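Local structure of aminopeptidase N (Francisella tularensis subsp. tularensis, 5DLL) at residues A[575-578]-A[579-583]; A[617-620]-A[621-624]; A[565-568]-A[569-572]; A[640-643]-A[644-648]. The protein releases N-terminal amino acids from peptides as a zinc-dependent aminopeptidase of the M1 family, and probably takes part in degrading peptides left by intracellular protein breakdown. All blocks are in the same frame, centred on the assembly; numbering follows the deposited sequence.

Interaction 1: A[575-578]-A[579-583]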
loop_
_atom_site.group_PDB
_atom_site.type_symbol
_atom_site.label_atom_id
_atom_site.label_comp_id
_atom_site.label_asym_id
_atom_site.label_seq_id
_atom_site.Cartn_x
_atom_site.Cartn_y
_atom_site.Cartn_z
ATOM N N ILE A 575 23.284 9.641 -11.472
ATOM C CA ILE A 575 24.112 10.617 -12.183
ATOM C C ILE A 575 23.493 12.009 -12.087
ATOM O O ILE A 575 24.142 12.951 -11.633
ATOM C CB ILE A 575 24.290 10.228 -13.667
ATOM C CG1 ILE A 575 25.178 8.984 -13.784
ATOM C CG2 ILE A 575 24.903 11.371 -14.465
ATOM C CD1 ILE A 575 25.039 8.249 -15.100
ATOM N N ALA A 576 22.237 12.122 -12.517
ATOM C CA ALA A 576 21.497 13.388 -12.486
ATOM C C ALA A 576 21.477 14.022 -11.089
ATOM O O ALA A 576 21.558 15.236 -10.957
ATOM C CB ALA A 576 20.074 13.177 -12.987
ATOM N N THR A 577 21.373 13.193 -10.055
ATOM C CA THR A 577 21.394 13.663 -8.674
ATOM C C THR A 577 22.758 14.245 -8.297
ATOM O O THR A 577 22.825 15.317 -7.691
ATOM C CB THR A 577 21.007 12.529 -7.701
ATOM O OG1 THR A 577 19.642 12.160 -7.935
ATOM C CG2 THR A 577 21.164 12.957 -6.242
ATOM N N ASN A 578 23.833 13.547 -8.660
ATOM C CA ASN A 578 25.192 14.020 -8.376
ATOM C C ASN A 578 25.575 15.273 -9.173
ATOM O O ASN A 578 26.390 16.074 -8.717
ATOM C CB ASN A 578 26.212 12.903 -8.607
ATOM C CG ASN A 578 26.073 11.767 -7.604
ATOM O OD1 ASN A 578 25.413 11.906 -6.566
ATOM N ND2 ASN A 578 26.695 10.633 -7.910
ATOM N N ILE A 579 24.978 15.438 -10.351
ATOM C CA ILE A 579 25.117 16.671 -11.131
ATOM C C ILE A 579 24.511 17.860 -10.386
ATOM O O ILE A 579 25.096 18.945 -10.351
ATOM C CB ILE A 579 24.440 16.533 -12.521
ATOM C CG1 ILE A 579 25.243 15.583 -13.426
ATOM C CG2 ILE A 579 24.259 17.892 -13.198
ATOM C CD1 ILE A 579 26.526 16.165 -13.988
ATOM N N ILE A 580 23.343 17.642 -9.787
ATOM C CA ILE A 580 22.594 18.705 -9.116
ATOM C C ILE A 580 23.347 19.209 -7.881
ATOM O O ILE A 580 23.484 20.422 -7.683
ATOM C CB ILE A 580 21.188 18.221 -8.687
ATOM C CG1 ILE A 580 20.387 17.711 -9.903
ATOM C CG2 ILE A 580 20.438 19.321 -7.933
ATOM C CD1 ILE A 580 19.444 18.705 -10.540
ATOM N N LEU A 581 23.839 18.275 -7.068
ATOM C CA LEU A 581 24.522 18.610 -5.810
ATOM C C LEU A 581 25.838 19.357 -6.035
ATOM O O LEU A 581 26.220 20.200 -5.228
ATOM C CB LEU A 581 24.775 17.349 -4.973
ATOM C CG LEU A 581 23.547 16.538 -4.545
ATOM C CD1 LEU A 581 23.984 15.320 -3.746
ATOM C CD2 LEU A 581 22.563 17.384 -3.747
ATOM N N ASN A 582 26.515 19.056 -7.141
ATOM C CA ASN A 582 27.729 19.778 -7.519
ATOM C C ASN A 582 27.440 21.121 -8.200
ATOM O O ASN A 582 28.377 21.819 -8.595
ATOM C CB ASN A 582 28.601 18.917 -8.445
ATOM C CG ASN A 582 28.964 17.570 -7.836
ATOM O OD1 ASN A 582 29.021 16.558 -8.536
ATOM N ND2 ASN A 582 29.206 17.548 -6.529
ATOM N N ASN A 583 26.162 21.488 -8.332
ATOM C CA ASN A 583 25.754 22.687 -9.075
ATOM C C ASN A 583 26.382 22.695 -10.473
ATOM O O ASN A 583 26.732 23.749 -11.010
ATOM C CB ASN A 583 26.118 23.965 -8.300
ATOM C CG ASN A 583 25.346 24.106 -6.997
ATOM O OD1 ASN A 583 25.921 24.052 -5.910
ATOM N ND2 ASN A 583 24.038 24.294 -7.100
#
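Ile575 and Ile579 sit one turn apart on the buried side of helix 565-581, with CG2 of Ile575 4.4 Å from CG1 of Ile579. The longer branch of Ile579 is held beside its own backbone N (chi1 -71°), which brings CG1 back over the carbonyl of Ile575. Here the packing is dense: Ile575 continues onto Leu555 and Leu556 of helix 552-561, while Ile579 and Ile580 both press on Val639 of helix 629-646. Branched aliphatic groups suit such a seam, and the small Ala576 leaves room for Ile614. The backbone beneath is regular, Ile579 N reaching Ile575 O at 2.9 Å and Leu581 N reaching Thr577 O at 3.2 Å.

The other side is looser and meets solvent. Asn578 and Asn582 are exposed polar residues, and the bond from Asn582 N to Asn578 O is weak at 3.4 Å. Thr577, between the two sides, spends its OG1 on the carbonyl of Gln573 within the helix. Asn583 then turns to a positive phi of 51°, a conformation asparagine tolerates comparatively well, and its N bonds Ile580 O at 3.0 Å. This reversal is the Schellman motif, a classic C-terminal ending of an alpha-helix.

Interaction 2: A[617-620]-A[621-624]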
loop_
_atom_site.group_PDB
_atom_site.type_symbol
_atom_site.label_atom_id
_atom_site.label_comp_id
_atom_site.label_asym_id
_atom_site.label_seq_id
_atom_site.Cartn_x
_atom_site.Cartn_y
_atom_site.Cartn_z
ATOM N N GLU A 617 12.663 17.509 -6.081
ATOM C CA GLU A 617 13.554 18.183 -5.139
ATOM C C GLU A 617 13.588 17.503 -3.767
ATOM O O GLU A 617 14.647 17.421 -3.135
ATOM C CB GLU A 617 13.158 19.657 -5.000
ATOM C CG GLU A 617 13.172 20.435 -6.315
ATOM C CD GLU A 617 11.805 20.515 -6.984
ATOM O OE1 GLU A 617 11.543 19.741 -7.931
ATOM O OE2 GLU A 617 10.986 21.351 -6.553
ATOM N N SER A 618 12.434 17.009 -3.322
ATOM C CA SER A 618 12.330 16.304 -2.042
ATOM C C SER A 618 13.143 15.006 -2.022
ATOM O O SER A 618 13.660 14.609 -0.976
ATOM C CB SER A 618 10.861 16.019 -1.706
ATOM O OG SER A 618 10.168 15.476 -2.816
ATOM N N THR A 619 13.257 14.355 -3.178
ATOM C CA THR A 619 14.062 13.141 -3.308
ATOM C C THR A 619 15.549 13.470 -3.222
ATOM O O THR A 619 16.294 12.806 -2.500
ATOM C CB THR A 619 13.783 12.415 -4.637
ATOM O OG1 THR A 619 12.380 12.141 -4.747
ATOM C CG2 THR A 619 14.568 11.107 -4.715
ATOM N N ILE A 620 15.973 14.499 -3.947
ATOM C CA ILE A 620 17.369 14.943 -3.898
ATOM C C ILE A 620 17.759 15.354 -2.472
ATOM O O ILE A 620 18.868 15.063 -2.011
ATOM C CB ILE A 620 17.624 16.113 -4.874
ATOM C CG1 ILE A 620 17.452 15.640 -6.323
ATOM C CG2 ILE A 620 19.023 16.690 -4.677
ATOM C CD1 ILE A 620 17.238 16.763 -7.314
ATOM N N ALA A 621 16.832 16.012 -1.778
ATOM C CA ALA A 621 17.037 16.437 -0.389
ATOM C C ALA A 621 17.332 15.282 0.579
ATOM O O ALA A 621 17.992 15.482 1.598
ATOM C CB ALA A 621 15.827 17.222 0.092
ATOM N N GLU A 622 16.846 14.084 0.261
ATOM C CA GLU A 622 17.124 12.890 1.067
ATOM C C GLU A 622 18.614 12.515 1.077
ATOM O O GLU A 622 19.074 11.826 1.982
ATOM C CB GLU A 622 16.287 11.700 0.572
ATOM C CG GLU A 622 14.781 11.870 0.759
ATOM C CD GLU A 622 13.945 10.841 0.005
ATOM O OE1 GLU A 622 14.513 9.997 -0.722
ATOM O OE2 GLU A 622 12.701 10.874 0.136
ATOM N N ALA A 623 19.360 12.956 0.066
ATOM C CA ALA A 623 20.809 12.738 0.019
ATOM C C ALA A 623 21.554 13.610 1.030
ATOM O O ALA A 623 22.611 13.231 1.532
ATOM C CB ALA A 623 21.333 13.009 -1.385
ATOM N N MET A 624 20.989 14.774 1.330
ATOM C CA MET A 624 21.667 15.783 2.130
ATOM C C MET A 624 21.427 15.570 3.619
ATOM O O MET A 624 20.347 15.142 4.024
ATOM C CB MET A 624 21.176 17.176 1.725
ATOM C CG MET A 624 21.210 17.431 0.226
ATOM S SD MET A 624 21.053 19.176 -0.190
ATOM C CE MET A 624 22.658 19.792 0.320
#
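From Glu617 to Met624 the backbone bonds change their spacing: Ala621 N reaches four residues back to Glu617 O at 2.9 Å, whereas Ala623 N reaches only three back to Ile620 O, at 3.0 Å. Glu622 N stands at the change, donating to Thr619 O at 3.1 Å and keeping a weak bond to Ser618 O. It approaches the Thr619 carbonyl from above, 65° out of its plane, which is what a tightened turn imposes. Met624 N follows with a bond to Ala621 O.

Glu622 carries the side-chain contact on the exposed side, where a charged group is at home. With CG beside the backbone N (chi1 -65°) and the rest extended, it runs back along the preceding turn, CG lying 3.4 Å from Ser618 O. Its carboxylate passes the methyl of Thr619, OE1 to CG2 being 4.1 Å, as the two side chains cross obliquely. Both also face helix 349-369, where Arg358 touches Thr619 and forms a long, weak ion pair with Glu622 OE1. The short helix 617-621, part of the helical C-terminal domain, borders this helix of the peptidase M1 domain and packs through other residues on helices 565-581 and 629-646.

Ile620 and Ala621 are buried. The methyl of Ala621 rests 3.4 Å from Glu617 O and also meets Ile627 and Ile632, a confined place that fits alanine. Ile620 packs on Ile580 and Leu581 of helix 565-581. Partly exposed Met624, whose backbone becomes extended, lays its flexible side chain on Ile632 and bonds Arg832 through its carbonyl O.

Interaction 3: A[565-568]-A[569-572]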
loop_
_atom_site.group_PDB
_atom_site.type_symbol
_atom_site.label_atom_id
_atom_site.label_comp_id
_atom_site.label_asym_id
_atom_site.label_seq_id
_atom_site.Cartn_x
_atom_site.Cartn_y
_atom_site.Cartn_z
ATOM N N ALA A 565 16.591 -3.239 -16.864
ATOM C CA ALA A 565 15.890 -1.953 -16.953
ATOM C C ALA A 565 15.978 -1.123 -15.668
ATOM O O ALA A 565 16.116 0.100 -15.723
ATOM C CB ALA A 565 14.427 -2.179 -17.323
ATOM N N PHE A 566 15.889 -1.784 -14.517
ATOM C CA PHE A 566 15.928 -1.081 -13.242
ATOM C C PHE A 566 17.265 -0.370 -13.056
ATOM O O PHE A 566 17.297 0.837 -12.825
ATOM C CB PHE A 566 15.669 -2.045 -12.080
ATOM C CG PHE A 566 15.726 -1.392 -10.726
ATOM C CD1 PHE A 566 14.604 -0.764 -10.195
ATOM C CD2 PHE A 566 16.903 -1.404 -9.981
ATOM C CE1 PHE A 566 14.654 -0.158 -8.951
ATOM C CE2 PHE A 566 16.957 -0.802 -8.736
ATOM C CZ PHE A 566 15.832 -0.176 -8.221
ATOM N N ASN A 567 18.364 -1.118 -13.166
ATOM C CA ASN A 567 19.697 -0.546 -12.964
ATOM C C ASN A 567 20.028 0.561 -13.960
ATOM O O ASN A 567 20.881 1.404 -13.680
ATOM C CB ASN A 567 20.787 -1.630 -12.998
ATOM C CG ASN A 567 21.112 -2.191 -11.618
ATOM O OD1 ASN A 567 20.541 -1.782 -10.605
ATOM N ND2 ASN A 567 22.046 -3.131 -11.577
ATOM N N ARG A 568 19.363 0.556 -15.115
ATOM C CA ARG A 568 19.496 1.647 -16.082
ATOM C C ARG A 568 18.883 2.931 -15.526
ATOM O O ARG A 568 19.524 3.979 -15.525
ATOM C CB ARG A 568 18.851 1.281 -17.423
ATOM C CG ARG A 568 19.583 0.183 -18.182
ATOM C CD ARG A 568 18.891 -0.174 -19.491
ATOM N NE ARG A 568 19.202 0.769 -20.567
ATOM C CZ ARG A 568 18.969 0.558 -21.863
ATOM N NH1 ARG A 568 18.419 -0.578 -22.284
ATOM N NH2 ARG A 568 19.292 1.490 -22.751
ATOM N N TRP A 569 17.645 2.837 -15.052
ATOM C CA TRP A 569 16.989 3.945 -14.348
ATOM C C TRP A 569 17.783 4.346 -13.097
ATOM O O TRP A 569 18.036 5.526 -12.867
ATOM C CB TRP A 569 15.543 3.560 -13.983
ATOM C CG TRP A 569 14.877 4.437 -12.957
ATOM C CD1 TRP A 569 14.117 5.548 -13.190
ATOM C CD2 TRP A 569 14.890 4.252 -11.535
ATOM N NE1 TRP A 569 13.669 6.074 -12.000
ATOM C CE2 TRP A 569 14.129 5.296 -10.969
ATOM C CE3 TRP A 569 15.478 3.308 -10.684
ATOM C CZ2 TRP A 569 13.945 5.424 -9.594
ATOM C CZ3 TRP A 569 15.294 3.436 -9.319
ATOM C CH2 TRP A 569 14.536 4.485 -8.786
ATOM N N ASP A 570 18.194 3.360 -12.307
ATOM C CA ASP A 570 18.854 3.627 -11.027
ATOM C C ASP A 570 20.167 4.376 -11.214
ATOM O O ASP A 570 20.460 5.316 -10.476
ATOM C CB ASP A 570 19.107 2.319 -10.268
ATOM C CG ASP A 570 19.396 2.542 -8.794
ATOM O OD1 ASP A 570 18.676 3.339 -8.158
ATOM O OD2 ASP A 570 20.336 1.908 -8.263
ATOM N N SER A 571 20.950 3.950 -12.202
ATOM C CA SER A 571 22.237 4.575 -12.503
ATOM C C SER A 571 22.078 5.964 -13.123
ATOM O O SER A 571 22.913 6.838 -12.901
ATOM C CB SER A 571 23.058 3.683 -13.438
ATOM O OG SER A 571 23.322 2.430 -12.836
ATOM N N LEU A 572 21.015 6.163 -13.899
ATOM C CA LEU A 572 20.744 7.460 -14.518
ATOM C C LEU A 572 20.271 8.487 -13.481
ATOM O O LEU A 572 20.665 9.655 -13.527
ATOM C CB LEU A 572 19.704 7.312 -15.634
ATOM C CG LEU A 572 19.505 8.510 -16.574
ATOM C CD1 LEU A 572 20.807 8.925 -17.246
ATOM C CD2 LEU A 572 18.446 8.191 -17.619
#
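Phe566 and Trp569 meet near the start of helix 565-581, in the helical-repeat domain, with ring centroids 5.3 Å apart and planes inclined at 46°. Trp569 CE3 lies over one face of the phenyl ring, displaced toward its rim, and the closest carbons are Phe566 CE1 and Trp569 CZ3 at 3.7 Å. The three-residue spacing puts both rings on one flank of the helix, and the phenyl group, leaving the backbone opposite its own N (chi1 179°), is laid within reach of the indole. The Phe566 carbonyl O lies in the indole plane at its edge. The wide indole suits its place, since it reaches Ile354 and Arg358 of helix 349-369 and Asn610 of helix 605-612; the phenyl ring packs on Asp539 and Phe540.

Asp570 runs beside the phenyl ring, pointing the same way and on the same side of the ring plane as Trp569. Its carboxylate plane is only 24° from the ring plane, and its CB is 4.1 Å from Phe566 CE2. The charge is answered by Arg361 through a salt bridge to OD1.

Around the helix, Ser571 faces helix 552-561, where a small side chain fits close to Leu555 and Ile558. Its hydroxyl is satisfied within the helix: Asn567 O accepts from Ser571 OG at 2.8 Å and from Ser571 N at 2.9 Å.

Interaction 4: A[640-643]-A[644-648]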
loop_
_atom_site.group_PDB
_atom_site.type_symbol
_atom_site.label_atom_id
_atom_site.label_comp_id
_atom_site.label_asym_id
_atom_site.label_seq_id
_atom_site.Cartn_x
_atom_site.Cartn_y
_atom_site.Cartn_z
ATOM N N VAL A 640 17.165 21.042 -15.819
ATOM C CA VAL A 640 15.896 20.769 -16.497
ATOM C C VAL A 640 15.699 21.751 -17.651
ATOM O O VAL A 640 15.213 21.366 -18.716
ATOM C CB VAL A 640 14.696 20.781 -15.510
ATOM C CG1 VAL A 640 13.365 20.968 -16.231
ATOM C CG2 VAL A 640 14.678 19.492 -14.695
ATOM N N ASN A 641 16.091 23.007 -17.444
ATOM C CA ASN A 641 16.046 24.014 -18.507
ATOM C C ASN A 641 17.009 23.707 -19.662
ATOM O O ASN A 641 16.683 23.952 -20.823
ATOM C CB ASN A 641 16.338 25.411 -17.950
ATOM C CG ASN A 641 16.643 26.421 -19.043
ATOM O OD1 ASN A 641 17.804 26.764 -19.279
ATOM N ND2 ASN A 641 15.605 26.873 -19.738
ATOM N N GLN A 642 18.193 23.186 -19.343
ATOM C CA GLN A 642 19.169 22.827 -20.370
ATOM C C GLN A 642 18.652 21.703 -21.269
ATOM O O GLN A 642 18.632 21.844 -22.492
ATOM C CB GLN A 642 20.516 22.451 -19.746
ATOM C CG GLN A 642 21.313 23.655 -19.262
ATOM C CD GLN A 642 22.740 23.312 -18.868
ATOM O OE1 GLN A 642 23.363 22.422 -19.448
ATOM N NE2 GLN A 642 23.273 24.032 -17.883
ATOM N N LEU A 643 18.216 20.604 -20.660
ATOM C CA LEU A 643 17.655 19.471 -21.406
ATOM C C LEU A 643 16.485 19.898 -22.285
ATOM O O LEU A 643 16.364 19.458 -23.427
ATOM C CB LEU A 643 17.173 18.385 -20.448
ATOM C CG LEU A 643 18.242 17.662 -19.629
ATOM C CD1 LEU A 643 17.602 16.965 -18.436
ATOM C CD2 LEU A 643 18.997 16.668 -20.496
ATOM N N ALA A 644 15.623 20.746 -21.730
ATOM C CA ALA A 644 14.481 21.301 -22.455
ATOM C C ALA A 644 14.894 22.010 -23.740
ATOM O O ALA A 644 14.240 21.847 -24.772
ATOM C CB ALA A 644 13.720 22.268 -21.561
ATOM N N ASP A 645 15.973 22.793 -23.661
ATOM C CA ASP A 645 16.433 23.644 -24.769
ATOM C C ASP A 645 17.315 22.912 -25.779
ATOM O O ASP A 645 17.123 23.049 -26.991
ATOM C CB ASP A 645 17.197 24.862 -24.229
ATOM C CG ASP A 645 16.277 25.954 -23.699
ATOM O OD1 ASP A 645 15.103 26.030 -24.124
ATOM O OD2 ASP A 645 16.737 26.757 -22.860
ATOM N N LYS A 646 18.288 22.151 -25.285
ATOM C CA LYS A 646 19.199 21.418 -26.165
ATOM C C LYS A 646 18.463 20.327 -26.943
ATOM O O LYS A 646 18.626 20.218 -28.156
ATOM C CB LYS A 646 20.364 20.810 -25.379
ATOM C CG LYS A 646 21.211 21.834 -24.643
ATOM C CD LYS A 646 22.641 21.353 -24.451
ATOM C CE LYS A 646 23.326 22.064 -23.294
ATOM N NZ LYS A 646 23.162 23.544 -23.346
ATOM N N LEU A 647 17.642 19.540 -26.250
ATOM C CA LEU A 647 16.870 18.476 -26.894
ATOM C C LEU A 647 15.446 18.923 -27.247
ATOM O O LEU A 647 14.530 18.100 -27.278
ATOM C CB LEU A 647 16.810 17.235 -25.992
ATOM C CG LEU A 647 18.121 16.774 -25.347
ATOM C CD1 LEU A 647 17.879 15.557 -24.471
ATOM C CD2 LEU A 647 19.172 16.471 -26.399
ATOM N N LYS A 648 15.266 20.212 -27.538
ATOM C CA LYS A 648 13.934 20.771 -27.792
ATOM C C LYS A 648 13.226 20.112 -28.976
ATOM O O LYS A 648 12.034 19.817 -28.899
ATOM C CB LYS A 648 14.011 22.283 -28.016
ATOM C CG LYS A 648 12.656 22.963 -27.928
ATOM C CD LYS A 648 12.764 24.479 -27.973
ATOM C CE LYS A 648 11.493 25.127 -27.443
ATOM N NZ LYS A 648 11.233 26.459 -28.056
#
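Asn641 and Asp645 are brought together by unlike first torsions: Asn641 carries its amide opposite the backbone N (chi1 166°), while Asp645 folds its carboxylate back beside its own N (chi1 -78°). One side chain leans forward along helix 629-646 and the other backward, and Asn641 ND2 comes 3.3 Å from Asp645 OD2. The bond is weak and bent, and the two flat groups stand almost perpendicular. Ser688 supplies the stronger hold: its OG is hydrogen-bonded to both Asp645 OD2 and Asn641 ND2 and joins the pair to the loop after helix 668-685.

Next round the helix, Gln642 and Lys646 run side by side in the same direction, with Gln642 OE1 3.9 Å from Lys646 CE. Lys646 is exposed, and its long chain can lie along Gln642 while keeping the amine at the surface. The glutamine oxygen has a further, weak partner in Leu586 N. Beneath them Lys646 N bonds Gln642 O at 2.8 Å.

Leu643 and Leu647 form the apolar side. Leu643 CD2 approaches Leu647 CD1 to 4.3 Å, and both of these buried leucines rest on Phe594 of helix 588-598, an apolar partner that suits them. Leu647 is also the joint at which one helix ends and helix 648-658 begins. There Leu643 O accepts from Leu647 N at 3.1 Å and from Trp651 NE1, tying the two helices together.

The Ser688 hydroxyl and, more weakly, the Asn641 amide gather at Asp645 OD2, and would be expected to stabilise its carboxylate as the charged form.

How the interactions relate
All four contacts lie in the C-terminal helical-repeat domain and follow one another along the chain in the order 3, 1, 2, 4. Interactions 3 and 1 share helix 565-581, at its start and at its end, with centres about 16 Å apart. Interaction 2 is built on helix 617-621 and touches interaction 1 directly: Leu581 CD2 meets Ile620 CG2 at 3.7 Å. Interaction 4, at the end of helix 629-646, is also about 16 Å from interaction 1 between centres, but their nearest atoms stay about 6 Å apart. Together they mark neighbouring helices of the ARM-repeat-like C-terminal domain. Interactions 2 and 3 also touch helix 349-369 of the peptidase domain; all four lie away from the zinc site.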